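PDB 3IA7: CalG4 from Micromonospora echinospora, which is a GT-B-fold protein, built of two Rossmann-like domains that face each other across a cleft. Local coordinates for residues 91-95 with 118-123; 134-140 with 198-204; 319-325 with 342-348. All coordinates share one frame; numbering follows the deposited sequence.

Contact 1 (91-95 with 118-123); sequences LRAAE and LLAARW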
loop_
_atom_site.group_PDB
_atom_site.type_symbol
_atom_site.label_atom_id
_atom_site.label_comp_id
_atom_site.label_asym_id
_atom_site.label_seq_id
_atom_site.Cartn_x
_atom_site.Cartn_y
_atom_site.Cartn_z
ATOM N N LEU A 91 2.870 -14.624 -25.238
ATOM C CA LEU A 91 2.001 -14.590 -26.416
ATOM C C LEU A 91 1.255 -15.938 -26.611
ATOM O O LEU A 91 0.017 -15.976 -26.735
ATOM C CB LEU A 91 2.883 -14.208 -27.649
ATOM C CG LEU A 91 2.289 -14.132 -29.055
ATOM C CD1 LEU A 91 1.336 -12.973 -29.109
ATOM C CD2 LEU A 91 3.453 -13.875 -29.996
ATOM N N ARG A 92 1.984 -17.048 -26.612
ATOM C CA ARG A 92 1.339 -18.354 -26.801
ATOM C C ARG A 92 0.355 -18.656 -25.668
ATOM O O ARG A 92 -0.701 -19.238 -25.934
ATOM C CB ARG A 92 2.362 -19.507 -26.895
ATOM C CG ARG A 92 3.224 -19.442 -28.214
ATOM C CD ARG A 92 4.258 -20.541 -28.260
ATOM N NE ARG A 92 5.110 -20.383 -29.436
ATOM C CZ ARG A 92 6.165 -21.148 -29.698
ATOM N NH1 ARG A 92 6.530 -22.127 -28.857
ATOM N NH2 ARG A 92 6.853 -20.909 -30.804
ATOM N N ALA A 93 0.726 -18.358 -24.401
ATOM C CA ALA A 93 -0.152 -18.694 -23.255
ATOM C C ALA A 93 -1.465 -17.935 -23.353
ATOM O O ALA A 93 -2.507 -18.491 -23.075
ATOM C CB ALA A 93 0.485 -18.315 -21.935
ATOM N N ALA A 94 -1.385 -16.648 -23.671
ATOM C CA ALA A 94 -2.567 -15.774 -23.769
ATOM C C ALA A 94 -3.478 -16.234 -24.920
ATOM O O ALA A 94 -4.691 -16.335 -24.741
ATOM C CB ALA A 94 -2.150 -14.367 -24.013
ATOM N N GLU A 95 -2.883 -16.548 -26.070
ATOM C CA GLU A 95 -3.688 -17.039 -27.222
ATOM C C GLU A 95 -4.374 -18.377 -26.945
ATOM O O GLU A 95 -5.565 -18.550 -27.232
ATOM C CB GLU A 95 -2.827 -17.122 -28.453
ATOM C CG GLU A 95 -2.402 -15.707 -28.933
ATOM C CD GLU A 95 -1.832 -15.726 -30.342
ATOM O OE1 GLU A 95 -2.205 -16.594 -31.127
ATOM O OE2 GLU A 95 -1.067 -14.837 -30.720
ATOM N N LEU A 118 1.502 -7.939 -30.599
ATOM C CA LEU A 118 1.062 -9.040 -31.494
ATOM C C LEU A 118 -0.350 -9.604 -31.121
ATOM O O LEU A 118 -1.137 -9.923 -31.988
ATOM C CB LEU A 118 2.148 -10.132 -31.597
ATOM C CG LEU A 118 3.474 -9.611 -32.276
ATOM C CD1 LEU A 118 4.463 -10.814 -32.334
ATOM C CD2 LEU A 118 3.205 -9.034 -33.704
ATOM N N LEU A 119 -0.638 -9.716 -29.826
ATOM C CA LEU A 119 -1.962 -10.136 -29.318
ATOM C C LEU A 119 -2.987 -9.160 -29.808
ATOM O O LEU A 119 -4.034 -9.554 -30.363
ATOM C CB LEU A 119 -1.942 -10.164 -27.776
ATOM C CG LEU A 119 -1.256 -11.374 -27.118
ATOM C CD1 LEU A 119 -1.314 -11.146 -25.583
ATOM C CD2 LEU A 119 -1.959 -12.714 -27.466
ATOM N N ALA A 120 -2.667 -7.882 -29.660
ATOM C CA ALA A 120 -3.547 -6.791 -30.102
ATOM C C ALA A 120 -3.790 -6.833 -31.624
ATOM O O ALA A 120 -4.917 -6.636 -32.065
ATOM C CB ALA A 120 -2.947 -5.423 -29.686
ATOM N N ALA A 121 -2.752 -7.080 -32.414
ATOM C CA ALA A 121 -2.921 -7.236 -33.853
ATOM C C ALA A 121 -3.793 -8.449 -34.219
ATOM O O ALA A 121 -4.751 -8.317 -34.976
ATOM C CB ALA A 121 -1.543 -7.329 -34.539
ATOM N N ARG A 122 -3.459 -9.618 -33.697
ATOM C CA ARG A 122 -4.181 -10.843 -34.056
ATOM C C ARG A 122 -5.628 -10.778 -33.581
ATOM O O ARG A 122 -6.540 -11.131 -34.318
ATOM C CB ARG A 122 -3.533 -12.122 -33.513
ATOM C CG ARG A 122 -4.377 -13.416 -33.867
ATOM C CD ARG A 122 -3.478 -14.648 -33.796
ATOM N NE ARG A 122 -2.439 -14.614 -34.818
ATOM C CZ ARG A 122 -1.364 -15.397 -34.812
ATOM N NH1 ARG A 122 -1.179 -16.315 -33.835
ATOM N NH2 ARG A 122 -0.490 -15.258 -35.778
ATOM N N TRP A 123 -5.829 -10.295 -32.369
ATOM C CA TRP A 123 -7.182 -10.181 -31.833
ATOM C C TRP A 123 -7.979 -8.987 -32.391
ATOM O O TRP A 123 -9.206 -8.939 -32.205
ATOM C CB TRP A 123 -7.165 -10.140 -30.300
ATOM C CG TRP A 123 -6.786 -11.457 -29.641
ATOM C CD1 TRP A 123 -6.913 -12.736 -30.151
ATOM C CD2 TRP A 123 -6.261 -11.599 -28.344
ATOM N NE1 TRP A 123 -6.457 -13.666 -29.240
ATOM C CE2 TRP A 123 -6.083 -12.987 -28.105
ATOM C CE3 TRP A 123 -5.929 -10.683 -27.335
ATOM C CZ2 TRP A 123 -5.565 -13.454 -26.928
ATOM C CZ3 TRP A 123 -5.429 -11.164 -26.154
ATOM C CH2 TRP A 123 -5.273 -12.542 -25.956
#

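Contact 2 (134-140 with 198-204); sequences FAANEHY and QPFAETF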
loop_
_atom_site.group_PDB
_atom_site.type_symbol
_atom_site.label_atom_id
_atom_site.label_comp_id
_atom_site.label_asym_id
_atom_site.label_seq_id
_atom_site.Cartn_x
_atom_site.Cartn_y
_atom_site.Cartn_z
ATOM N N PHE A 134 11.594 4.686 -17.637
ATOM C CA PHE A 134 11.427 5.852 -18.490
ATOM C C PHE A 134 10.682 5.472 -19.752
ATOM O O PHE A 134 10.918 4.406 -20.350
ATOM C CB PHE A 134 12.800 6.455 -18.853
ATOM C CG PHE A 134 13.597 6.886 -17.656
ATOM C CD1 PHE A 134 12.959 7.550 -16.597
ATOM C CD2 PHE A 134 14.953 6.633 -17.566
ATOM C CE1 PHE A 134 13.665 7.968 -15.458
ATOM C CE2 PHE A 134 15.691 7.073 -16.418
ATOM C CZ PHE A 134 15.026 7.733 -15.366
ATOM N N ALA A 135 9.755 6.347 -20.123
ATOM C CA ALA A 135 9.155 6.316 -21.451
ATOM C C ALA A 135 10.156 6.588 -22.620
ATOM O O ALA A 135 11.192 7.243 -22.417
ATOM C CB ALA A 135 8.002 7.309 -21.480
ATOM N N ALA A 136 9.818 6.101 -23.809
ATOM C CA ALA A 136 10.662 6.257 -24.991
ATOM C C ALA A 136 9.846 6.919 -26.066
ATOM O O ALA A 136 8.641 6.663 -26.234
ATOM C CB ALA A 136 11.223 4.902 -25.486
ATOM N N ASN A 137 10.507 7.813 -26.778
ATOM C CA ASN A 137 9.943 8.363 -28.009
ATOM C C ASN A 137 11.096 8.710 -28.943
ATOM O O ASN A 137 12.251 8.337 -28.699
ATOM C CB ASN A 137 9.022 9.576 -27.709
ATOM C CG ASN A 137 9.787 10.801 -27.143
ATOM O OD1 ASN A 137 11.013 10.802 -27.078
ATOM N ND2 ASN A 137 9.035 11.848 -26.740
ATOM N N GLU A 138 10.836 9.508 -29.968
ATOM C CA GLU A 138 11.919 9.813 -30.926
ATOM C C GLU A 138 13.070 10.630 -30.323
ATOM O O GLU A 138 14.155 10.709 -30.910
ATOM C CB GLU A 138 11.354 10.468 -32.181
ATOM C CG GLU A 138 10.914 11.901 -31.958
ATOM C CD GLU A 138 9.454 12.055 -31.484
ATOM O OE1 GLU A 138 8.852 11.106 -30.884
ATOM O OE2 GLU A 138 8.918 13.182 -31.728
ATOM N N HIS A 139 12.841 11.241 -29.162
ATOM C CA HIS A 139 13.834 12.077 -28.501
ATOM C C HIS A 139 14.715 11.349 -27.526
ATOM O O HIS A 139 15.856 11.781 -27.255
ATOM C CB HIS A 139 13.139 13.261 -27.802
ATOM C CG HIS A 139 12.500 14.188 -28.769
ATOM N ND1 HIS A 139 11.207 14.015 -29.208
ATOM C CD2 HIS A 139 13.015 15.207 -29.493
ATOM C CE1 HIS A 139 10.924 14.944 -30.103
ATOM N NE2 HIS A 139 12.011 15.661 -30.314
ATOM N N TYR A 140 14.182 10.266 -26.971
ATOM C CA TYR A 140 14.811 9.589 -25.838
ATOM C C TYR A 140 14.388 8.151 -25.726
ATOM O O TYR A 140 13.209 7.810 -25.836
ATOM C CB TYR A 140 14.512 10.286 -24.495
ATOM C CG TYR A 140 15.127 9.547 -23.322
ATOM C CD1 TYR A 140 16.492 9.672 -23.026
ATOM C CD2 TYR A 140 14.353 8.712 -22.520
ATOM C CE1 TYR A 140 17.063 8.979 -21.990
ATOM C CE2 TYR A 140 14.921 8.022 -21.464
ATOM C CZ TYR A 140 16.290 8.164 -21.222
ATOM O OH TYR A 140 16.858 7.497 -20.176
ATOM N N GLN A 198 11.026 12.078 -15.680
ATOM C CA GLN A 198 11.259 11.618 -17.050
ATOM C C GLN A 198 12.265 12.492 -17.870
ATOM O O GLN A 198 12.025 13.718 -18.104
ATOM C CB GLN A 198 9.911 11.581 -17.799
ATOM C CG GLN A 198 10.033 11.342 -19.289
ATOM C CD GLN A 198 10.387 9.880 -19.625
ATOM O OE1 GLN A 198 9.865 8.952 -18.995
ATOM N NE2 GLN A 198 11.229 9.668 -20.665
ATOM N N PRO A 199 13.346 11.867 -18.401
ATOM C CA PRO A 199 14.238 12.614 -19.342
ATOM C C PRO A 199 13.455 13.120 -20.572
ATOM O O PRO A 199 12.605 12.365 -21.084
ATOM C CB PRO A 199 15.292 11.552 -19.771
ATOM C CG PRO A 199 15.267 10.486 -18.674
ATOM C CD PRO A 199 13.797 10.471 -18.179
ATOM N N PHE A 200 13.704 14.363 -21.026
ATOM C CA PHE A 200 12.971 14.956 -22.194
ATOM C C PHE A 200 11.423 14.953 -22.046
ATOM O O PHE A 200 10.710 14.839 -23.055
ATOM C CB PHE A 200 13.355 14.226 -23.511
ATOM C CG PHE A 200 14.819 14.305 -23.834
ATOM C CD1 PHE A 200 15.322 15.329 -24.650
ATOM C CD2 PHE A 200 15.711 13.381 -23.300
ATOM C CE1 PHE A 200 16.698 15.415 -24.935
ATOM C CE2 PHE A 200 17.096 13.467 -23.577
ATOM C CZ PHE A 200 17.586 14.472 -24.389
ATOM N N ALA A 201 10.946 15.092 -20.804
ATOM C CA ALA A 201 9.552 15.059 -20.448
ATOM C C ALA A 201 8.679 15.963 -21.361
ATOM O O ALA A 201 7.609 15.553 -21.771
ATOM C CB ALA A 201 9.368 15.458 -18.914
ATOM N N GLU A 202 9.169 17.165 -21.700
ATOM C CA GLU A 202 8.407 18.141 -22.521
ATOM C C GLU A 202 8.051 17.649 -23.924
ATOM O O GLU A 202 7.161 18.209 -24.566
ATOM C CB GLU A 202 9.126 19.504 -22.601
ATOM C CG GLU A 202 10.379 19.518 -23.482
ATOM C CD GLU A 202 11.114 20.840 -23.406
ATOM O OE1 GLU A 202 11.109 21.475 -22.337
ATOM O OE2 GLU A 202 11.714 21.228 -24.398
ATOM N N THR A 203 8.776 16.625 -24.387
ATOM C CA THR A 203 8.641 16.118 -25.740
ATOM C C THR A 203 7.574 15.017 -25.815
ATOM O O THR A 203 7.252 14.540 -26.896
ATOM C CB THR A 203 9.998 15.551 -26.269
ATOM O OG1 THR A 203 10.307 14.333 -25.551
ATOM C CG2 THR A 203 11.091 16.573 -26.093
ATOM N N PHE A 204 7.026 14.618 -24.670
ATOM C CA PHE A 204 6.070 13.497 -24.635
ATOM C C PHE A 204 4.653 14.007 -24.797
ATOM O O PHE A 204 4.183 14.805 -23.968
ATOM C CB PHE A 204 6.251 12.604 -23.347
ATOM C CG PHE A 204 7.478 11.740 -23.407
ATOM C CD1 PHE A 204 7.406 10.417 -23.935
ATOM C CD2 PHE A 204 8.710 12.270 -23.038
ATOM C CE1 PHE A 204 8.567 9.645 -24.074
ATOM C CE2 PHE A 204 9.880 11.538 -23.148
ATOM C CZ PHE A 204 9.814 10.181 -23.665
#

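Contact 3 (319-325 with 342-348); sequences PLVLVPH and LGSVLRP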
loop_
_atom_site.group_PDB
_atom_site.type_symbol
_atom_site.label_atom_id
_atom_site.label_comp_id
_atom_site.label_asym_id
_atom_site.label_seq_id
_atom_site.Cartn_x
_atom_site.Cartn_y
_atom_site.Cartn_z
ATOM N N PRO A 319 15.789 12.609 1.023
ATOM C CA PRO A 319 16.900 12.566 0.071
ATOM C C PRO A 319 17.710 11.254 0.149
ATOM O O PRO A 319 17.716 10.588 1.186
ATOM C CB PRO A 319 17.772 13.794 0.458
ATOM C CG PRO A 319 17.529 13.986 1.919
ATOM C CD PRO A 319 16.052 13.522 2.162
ATOM N N LEU A 320 18.390 10.889 -0.935
ATOM C CA LEU A 320 19.003 9.537 -1.027
ATOM C C LEU A 320 20.533 9.579 -1.061
ATOM O O LEU A 320 21.140 10.484 -1.667
ATOM C CB LEU A 320 18.511 8.831 -2.297
ATOM C CG LEU A 320 17.051 8.356 -2.343
ATOM C CD1 LEU A 320 16.156 9.381 -1.760
ATOM C CD2 LEU A 320 16.676 8.130 -3.785
ATOM N N VAL A 321 21.160 8.581 -0.440
ATOM C CA VAL A 321 22.526 8.237 -0.792
ATOM C C VAL A 321 22.420 6.868 -1.492
ATOM O O VAL A 321 21.778 5.941 -0.970
ATOM C CB VAL A 321 23.454 8.168 0.410
ATOM C CG1 VAL A 321 24.897 7.794 -0.021
ATOM C CG2 VAL A 321 23.446 9.544 1.157
ATOM N N LEU A 322 22.968 6.801 -2.695
ATOM C CA LEU A 322 22.834 5.643 -3.574
ATOM C C LEU A 322 24.088 4.781 -3.572
ATOM O O LEU A 322 25.215 5.294 -3.579
ATOM C CB LEU A 322 22.491 6.102 -4.993
ATOM C CG LEU A 322 21.059 6.678 -5.125
ATOM C CD1 LEU A 322 20.616 6.688 -6.546
ATOM C CD2 LEU A 322 19.963 5.955 -4.335
ATOM N N VAL A 323 23.881 3.468 -3.563
ATOM C CA VAL A 323 24.955 2.499 -3.776
ATOM C C VAL A 323 24.502 1.559 -4.927
ATOM O O VAL A 323 24.083 0.403 -4.705
ATOM C CB VAL A 323 25.315 1.822 -2.454
ATOM C CG1 VAL A 323 26.118 2.826 -1.545
ATOM C CG2 VAL A 323 24.083 1.296 -1.703
ATOM N N PRO A 324 24.525 2.082 -6.170
ATOM C CA PRO A 324 23.956 1.395 -7.346
ATOM C C PRO A 324 24.651 0.111 -7.773
ATOM O O PRO A 324 24.050 -0.676 -8.513
ATOM C CB PRO A 324 24.119 2.406 -8.486
ATOM C CG PRO A 324 24.510 3.678 -7.883
ATOM C CD PRO A 324 25.084 3.403 -6.527
ATOM N N HIS A 325 25.906 -0.087 -7.374
ATOM C CA HIS A 325 26.606 -1.306 -7.781
ATOM C C HIS A 325 25.953 -2.585 -7.206
ATOM O O HIS A 325 26.229 -3.701 -7.672
ATOM C CB HIS A 325 28.089 -1.221 -7.424
ATOM C CG HIS A 325 28.381 -1.423 -5.969
ATOM N ND1 HIS A 325 28.180 -0.441 -5.021
ATOM C CD2 HIS A 325 28.898 -2.488 -5.307
ATOM C CE1 HIS A 325 28.544 -0.899 -3.837
ATOM N NE2 HIS A 325 28.981 -2.139 -3.982
ATOM N N LEU A 342 19.051 14.989 -6.606
ATOM C CA LEU A 342 18.089 14.512 -5.595
ATOM C C LEU A 342 18.745 13.528 -4.630
ATOM O O LEU A 342 18.105 12.978 -3.725
ATOM C CB LEU A 342 16.892 13.789 -6.261
ATOM C CG LEU A 342 16.156 14.647 -7.295
ATOM C CD1 LEU A 342 15.112 13.769 -8.035
ATOM C CD2 LEU A 342 15.455 15.830 -6.561
ATOM N N GLY A 343 20.034 13.286 -4.852
ATOM C CA GLY A 343 20.800 12.337 -4.031
ATOM C C GLY A 343 22.281 12.352 -4.444
ATOM O O GLY A 343 22.660 12.895 -5.497
ATOM N N SER A 344 23.098 11.741 -3.608
ATOM C CA SER A 344 24.488 11.494 -3.910
ATOM C C SER A 344 24.717 9.982 -4.137
ATOM O O SER A 344 23.806 9.152 -3.966
ATOM C CB SER A 344 25.349 12.033 -2.774
ATOM O OG SER A 344 25.077 11.318 -1.585
ATOM N N VAL A 345 25.921 9.639 -4.555
ATOM C CA VAL A 345 26.262 8.265 -4.859
ATOM C C VAL A 345 27.571 7.899 -4.159
ATOM O O VAL A 345 28.496 8.703 -4.120
ATOM C CB VAL A 345 26.336 8.045 -6.389
ATOM C CG1 VAL A 345 27.461 8.874 -7.042
ATOM C CG2 VAL A 345 26.492 6.562 -6.729
ATOM N N LEU A 346 27.630 6.696 -3.580
ATOM C CA LEU A 346 28.895 6.150 -3.088
ATOM C C LEU A 346 29.354 5.042 -4.021
ATOM O O LEU A 346 28.543 4.230 -4.466
ATOM C CB LEU A 346 28.744 5.575 -1.686
ATOM C CG LEU A 346 28.567 6.550 -0.499
ATOM C CD1 LEU A 346 28.110 5.797 0.710
ATOM C CD2 LEU A 346 29.879 7.233 -0.219
ATOM N N ARG A 347 30.647 5.015 -4.309
ATOM C CA ARG A 347 31.222 3.881 -5.062
ATOM C C ARG A 347 31.682 2.745 -4.157
ATOM O O ARG A 347 31.802 2.939 -2.947
ATOM C CB ARG A 347 32.359 4.323 -6.002
ATOM C CG ARG A 347 31.924 5.348 -7.061
ATOM C CD ARG A 347 30.662 4.942 -7.843
ATOM N NE ARG A 347 30.215 6.015 -8.732
ATOM C CZ ARG A 347 29.246 5.911 -9.645
ATOM N NH1 ARG A 347 28.601 4.756 -9.830
ATOM N NH2 ARG A 347 28.924 6.970 -10.385
ATOM N N PRO A 348 31.919 1.548 -4.747
ATOM C CA PRO A 348 32.470 0.406 -4.025
ATOM C C PRO A 348 33.685 0.745 -3.156
ATOM O O PRO A 348 33.774 0.231 -2.039
ATOM C CB PRO A 348 32.871 -0.553 -5.159
ATOM C CG PRO A 348 31.850 -0.309 -6.187
ATOM C CD PRO A 348 31.641 1.188 -6.159
HETATM O O HOH W 1 27.920 1.882 -5.935
#

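Contact 1 (91-95 with 118-123)
Leu-119 reaches from helix 113-123 into the space between Leu-91, Ala-94 and Glu-95 of helix 75-98, and its branches divide the work. CD1 rests on the methyl of Ala-94, 3.7 Å from its CB. CD2 presses against the aliphatic part of Glu-95, 3.4 Å from its CG, and also lies over one face of the Trp-123 indole, toward the ring's rim. With Leu-91 the side chains slide past one another in opposite directions: CG of Leu-91 sits anti to the backbone N (chi1 178°), which carries its CD1 to 3.6 Å from Leu-119 CG. Leu-91 CD1 also touches CB of Leu-118, whose side chain crosses that of Leu-91 obliquely. The Trp-123 ring closes the other end with its six-membered rim, where CH2 is 4.1 Å from Ala-94 CB and the edge is turned to the carbonyl of Ala-94, with O 3.7 Å from CZ2. Beyond this apolar layer Glu-95 extends past CG, while Arg-122, bent at chi3 (-65°), crosses it at about a right angle. NH1 of Arg-122 gives a salt-bridge hydrogen bond of 2.9 Å to the syn lone pair of Glu-95 OE1; the carboxylate and guanidinium planes are nearly perpendicular, and a single N-H joins the two groups. Tyr-172 joins the polar end twice, bonding through OH to Glu-95 OE2 and lying in cation-pi contact with Arg-122. Leu-119 and Trp-123 also touch Leu-8 of strand 6-10. Helix segments 91-95 and 118-123, inclined at 38° and packed through leucines over a parallel sheet, are characteristic of one helical layer of a Rossmann-like alpha/beta domain, here the N-terminal half of the GT-B fold.

Contact 2 (134-140 with 198-204)
The side-chain nitrogen NE2 of Gln-198 is gripped by two carbonyls, bonding 3.0 Å to Ala-135 O across the contact and 3.1 Å to Pro-199 O in its own loop. The same carboxamide takes a bond from Ala-135 N on its OE1 (2.8 Å), so both backbone polar groups of Ala-135 are read by one side chain; the bend at chi2 (74°) turns the amide toward them. A second amide works differently. Asn-137 ND2 points straight at Thr-203 OG1 (3.0 Å, 177° at the hydrogen), in the amide plane, while that amide lies stacked almost parallel on the Phe-204 ring with ND2 over its centre. Its OD1 accepts from His-139 N, forming an Asx turn. Thr-203 OG1 in turn donates to Phe-200 O. Pro-199 is wedged between two rings: its CB is centred over Tyr-140, 3.7 Å from the centroid, and its CD over one face of Phe-134, 3.4 Å from CD1. Phe-134 and Pro-199 also touch Arg-336 of helix 331-339. With no regular pairing here, the Gln-198 amide pairs with the Ala-135 backbone much as a strand neighbour would, Asn-137 adds a side-chain bond to Thr-203, and the Phe-204 face holds the Asn-137 amide flat.

Contact 3 (319-325 with 342-348)
This is a parallel strand pairing at one margin of the six-stranded sheet in the C-terminal domain, where strand 343-345 is the outermost strand and strand 320-322 its inner neighbour. Three good backbone bonds carry it: Ser-344 N to Leu-320 O (3.0 Å), Leu-322 N to Ser-344 O (2.8 Å) and Leu-346 N to Leu-322 O (2.8 Å). A weak bond from Leu-320 N to Leu-342 O precedes them. On the face of Val-321 and Ser-344, both methyls of Val-321 face the serine OG from one side, and CG1 of Val-321 meets Leu-346 CD1 at 3.9 Å. On the other face, Val-345 CG2, placed anti to its backbone N (chi1 64° for CG1), fits tightly against Pro-324 CD at 3.5 Å. Past the strands, Pro-348 CG lies over the centre of the His-325 ring, 3.7 Å from the centroid, and a water links His-325 N to Leu-346 O. Helix 331-339 covers the Leu-322 and Val-345 face, completing a beta-alpha-beta unit, while Leu-346 faces helix 353-365. Main-chain bonds thus fix the register, and apolar contacts on both faces, with a proline-imidazole CH-pi pair at the end, extend the grip beyond it.

From the N terminus the three contacts close in series, none nesting or crossing. Contact 1 closes a loop of 22 residues holding strand 105-109, tying together two helices of the N-terminal domain. Contact 2 spans 57 residues, mostly helix and loop, and joins the loops that follow strands 127-131 and 189-191. Contact 3 spans 16 residues and pairs two successive parallel strands, joined along the chain by helix 331-339. Contacts 1 and 3 lie on opposite sides of the chain's centre, their own centres 41 Å apart. Contact 2 lies nearer contact 3, nearest atoms about 9 Å apart; helix 331-339 touches both, contact 2 through Arg-336, so contact 2 lies where the N-terminal domain meets the C-terminal one.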